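Local structure of EDTA monooxygenase (EDTA-degrading bacterium BNC1, 5DQP) at residues A[122-127]-A[152-157]. The protein probably acts as an FMN-dependent monooxygenase of the NtaA/SnaA/DszA family, taking part in the breakdown of EDTA. Numbering follows the deposited sequence.
Sequences WNAVTT and EFLEVV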
ATOM      1  N   TRP A 122      -5.050   2.385 -11.151  1.00 18.24           N
ATOM      2  CA  TRP A 122      -4.817   0.965 -10.919  1.00 21.41           C
ATOM      3  C   TRP A 122      -4.680   0.245 -12.253  1.00 21.56           C
ATOM      4  O   TRP A 122      -5.617   0.235 -13.054  1.00 18.95           O
ATOM      5  CB  TRP A 122      -5.949   0.365 -10.085  1.00 18.40           C
ATOM      6  CG  TRP A 122      -5.966  -1.138  -9.978  1.00 23.11           C
ATOM      7  CD1 TRP A 122      -4.899  -1.970  -9.813  1.00 18.74           C
ATOM      8  CD2 TRP A 122      -7.128  -1.985 -10.049  1.00 19.34           C
ATOM      9  NE1 TRP A 122      -5.319  -3.283  -9.767  1.00 18.23           N
ATOM     10  CE2 TRP A 122      -6.683  -3.317  -9.912  1.00 23.11           C
ATOM     11  CE3 TRP A 122      -8.493  -1.741 -10.214  1.00 21.79           C
ATOM     12  CZ2 TRP A 122      -7.557  -4.400  -9.936  1.00 19.41           C
ATOM     13  CZ3 TRP A 122      -9.364  -2.813 -10.235  1.00 19.48           C
ATOM     14  CH2 TRP A 122      -8.895  -4.128 -10.101  1.00 22.78           C
ATOM     15  N   ASN A 123      -3.509  -0.349 -12.488  1.00 21.90           N
ATOM     16  CA  ASN A 123      -3.269  -1.233 -13.631  1.00 18.64           C
ATOM     17  C   ASN A 123      -3.742  -2.627 -13.230  1.00 21.57           C
ATOM     18  O   ASN A 123      -3.078  -3.320 -12.465  1.00 21.06           O
ATOM     19  CB  ASN A 123      -1.778  -1.219 -14.003  1.00 18.19           C
ATOM     20  CG  ASN A 123      -1.427  -2.256 -15.068  1.00 22.38           C
ATOM     21  OD1 ASN A 123      -0.328  -2.802 -15.089  1.00 23.13           O
ATOM     22  ND2 ASN A 123      -2.362  -2.517 -15.955  1.00 16.68           N
ATOM     23  N   ALA A 124      -4.909  -3.042 -13.712  1.00 24.29           N
ATOM     24  CA  ALA A 124      -5.511  -4.293 -13.263  1.00 19.82           C
ATOM     25  C   ALA A 124      -5.010  -5.414 -14.163  1.00 24.46           C
ATOM     26  O   ALA A 124      -5.296  -5.420 -15.357  1.00 27.47           O
ATOM     27  CB  ALA A 124      -7.033  -4.189 -13.293  1.00 22.76           C
ATOM     28  N   VAL A 125      -4.235  -6.345 -13.612  1.00 24.03           N
ATOM     29  CA  VAL A 125      -3.629  -7.395 -14.422  1.00 23.42           C
ATOM     30  C   VAL A 125      -4.173  -8.752 -13.972  1.00 22.86           C
ATOM     31  O   VAL A 125      -4.804  -8.877 -12.927  1.00 20.68           O
ATOM     32  CB  VAL A 125      -2.083  -7.377 -14.359  1.00 25.83           C
ATOM     33  CG1 VAL A 125      -1.530  -6.029 -14.868  1.00 22.38           C
ATOM     34  CG2 VAL A 125      -1.578  -7.670 -12.949  1.00 23.38           C
ATOM     35  N   THR A 126      -3.952  -9.765 -14.800  1.00 26.59           N
ATOM     36  CA  THR A 126      -4.142 -11.142 -14.373  1.00 31.07           C
ATOM     37  C   THR A 126      -2.780 -11.794 -14.212  1.00 30.89           C
ATOM     38  O   THR A 126      -1.774 -11.312 -14.734  1.00 31.90           O
ATOM     39  CB  THR A 126      -4.989 -11.950 -15.366  1.00 37.69           C
ATOM     40  OG1 THR A 126      -4.199 -12.258 -16.520  1.00 39.83           O
ATOM     41  CG2 THR A 126      -6.233 -11.176 -15.777  1.00 26.68           C
ATOM     42  N   THR A 127      -2.748 -12.908 -13.496  1.00 31.54           N
ATOM     43  CA  THR A 127      -1.489 -13.563 -13.178  1.00 32.68           C
ATOM     44  C   THR A 127      -1.348 -14.834 -13.997  1.00 32.41           C
ATOM     45  O   THR A 127      -2.182 -15.738 -13.906  1.00 34.04           O
ATOM     46  CB  THR A 127      -1.381 -13.892 -11.693  1.00 30.97           C
ATOM     47  OG1 THR A 127      -1.456 -12.687 -10.918  1.00 26.81           O
ATOM     48  CG2 THR A 127      -0.073 -14.586 -11.441  1.00 24.44           C
ATOM     49  N   GLU A 152     -15.312 -10.331 -13.368  1.00 30.59           N
ATOM     50  CA  GLU A 152     -16.156 -10.264 -12.177  1.00 25.84           C
ATOM     51  C   GLU A 152     -15.507  -9.421 -11.081  1.00 23.91           C
ATOM     52  O   GLU A 152     -16.183  -8.643 -10.392  1.00 25.93           O
ATOM     53  CB  GLU A 152     -16.462 -11.673 -11.667  1.00 27.11           C
ATOM     54  CG  GLU A 152     -17.599 -11.684 -10.639  1.00 30.92           C
ATOM     55  CD  GLU A 152     -17.826 -13.031  -9.961  1.00 33.95           C
ATOM     56  OE1 GLU A 152     -18.324 -13.020  -8.812  1.00 31.84           O
ATOM     57  OE2 GLU A 152     -17.505 -14.091 -10.562  1.00 40.77           O
ATOM     58  N   PHE A 153     -14.193  -9.563 -10.915  1.00 21.38           N
ATOM     59  CA  PHE A 153     -13.435  -8.745  -9.974  1.00 24.89           C
ATOM     60  C   PHE A 153     -13.643  -7.253 -10.242  1.00 22.35           C
ATOM     61  O   PHE A 153     -13.838  -6.464  -9.315  1.00 24.39           O
ATOM     62  CB  PHE A 153     -11.950  -9.127 -10.082  1.00 17.59           C
ATOM     63  CG  PHE A 153     -11.088  -8.596  -8.981  1.00 24.02           C
ATOM     64  CD1 PHE A 153     -10.704  -7.260  -8.949  1.00 23.47           C
ATOM     65  CD2 PHE A 153     -10.625  -9.435  -7.994  1.00 22.56           C
ATOM     66  CE1 PHE A 153      -9.888  -6.783  -7.946  1.00 20.51           C
ATOM     67  CE2 PHE A 153      -9.828  -8.952  -6.989  1.00 21.24           C
ATOM     68  CZ  PHE A 153      -9.458  -7.639  -6.961  1.00 19.50           C
ATOM     69  N   LEU A 154     -13.568  -6.845 -11.508  1.00 21.31           N
ATOM     70  CA  LEU A 154     -13.726  -5.437 -11.844  1.00 23.65           C
ATOM     71  C   LEU A 154     -15.143  -4.956 -11.573  1.00 25.62           C
ATOM     72  O   LEU A 154     -15.335  -3.822 -11.117  1.00 26.02           O
ATOM     73  CB  LEU A 154     -13.345  -5.198 -13.304  1.00 25.04           C
ATOM     74  CG  LEU A 154     -11.872  -4.842 -13.551  1.00 27.11           C
ATOM     75  CD1 LEU A 154     -11.555  -3.540 -12.839  1.00 30.92           C
ATOM     76  CD2 LEU A 154     -10.988  -5.914 -13.048  1.00 25.69           C
ATOM     77  N   GLU A 155     -16.153  -5.801 -11.836  1.00 24.88           N
ATOM     78  CA  GLU A 155     -17.521  -5.437 -11.472  1.00 28.98           C
ATOM     79  C   GLU A 155     -17.659  -5.247  -9.963  1.00 25.62           C
ATOM     80  O   GLU A 155     -18.320  -4.306  -9.506  1.00 26.31           O
ATOM     81  CB  GLU A 155     -18.514  -6.499 -11.939  1.00 29.16           C
ATOM     82  CG  GLU A 155     -18.551  -6.773 -13.419  1.00 43.56           C
ATOM     83  CD  GLU A 155     -19.600  -7.831 -13.774  1.00 62.23           C
ATOM     84  OE1 GLU A 155     -20.348  -8.266 -12.867  1.00 65.71           O
ATOM     85  OE2 GLU A 155     -19.677  -8.227 -14.956  1.00 65.68           O
ATOM     86  N   VAL A 156     -17.091  -6.158  -9.175  1.00 21.71           N
ATOM     87  CA  VAL A 156     -17.171  -6.010  -7.731  1.00 24.42           C
ATOM     88  C   VAL A 156     -16.520  -4.704  -7.324  1.00 24.12           C
ATOM     89  O   VAL A 156     -17.122  -3.881  -6.631  1.00 19.93           O
ATOM     90  CB  VAL A 156     -16.516  -7.205  -7.016  1.00 25.23           C
ATOM     91  CG1 VAL A 156     -16.464  -6.917  -5.528  1.00 18.71           C
ATOM     92  CG2 VAL A 156     -17.287  -8.494  -7.301  1.00 26.15           C
ATOM     93  N   VAL A 157     -15.305  -4.459  -7.817  1.00 23.51           N
ATOM     94  CA  VAL A 157     -14.571  -3.280  -7.383  1.00 20.56           C
ATOM     95  C   VAL A 157     -15.325  -2.002  -7.751  1.00 23.78           C
ATOM     96  O   VAL A 157     -15.487  -1.109  -6.916  1.00 24.18           O
ATOM     97  CB  VAL A 157     -13.147  -3.308  -7.958  1.00 23.85           C
ATOM     98  CG1 VAL A 157     -12.428  -1.960  -7.720  1.00 18.29           C
ATOM     99  CG2 VAL A 157     -12.403  -4.446  -7.334  1.00 18.12           C
TER
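W122 on strand 120-125 reaches F153, L154 and V157 of helix 143-161 with the outer rim of its indole. Its CB points toward the helix. CG lies anti to the backbone N (chi1 169°), which carries the six-membered ring out to the helix. NE1 of this buried residue hydrogen-bonds to A95 O on the neighbouring strand 90-96. This bond helps fix the turn of the indole. F153 CE1 lies 3.9 Å from CZ2 and 3.6 Å from CH2. The two rings meet rim to rim with planes at 50°, so this is not a stack. CH2 also meets F153 CD1 and both L154 methyls. CZ3 touches L154 CD1 at 3.5 Å and V157 CG1 at 4.1 Å. L154 comes from one side of the indole plane, F153 and V157 from the other, and the rim is held between them. A124 CB sits on the L154 side, 3.4 Å above the plane. Cutting W122 back to an alanine is likely to leave F153, L154 and V157 facing a gap and A95 O without its indole donor. Segments 122-125 and 152-157 run roughly antiparallel (147°): an outer helix packed on a strand of the parallel barrel, as in the TIM-barrel fold of luciferase-like monooxygenases.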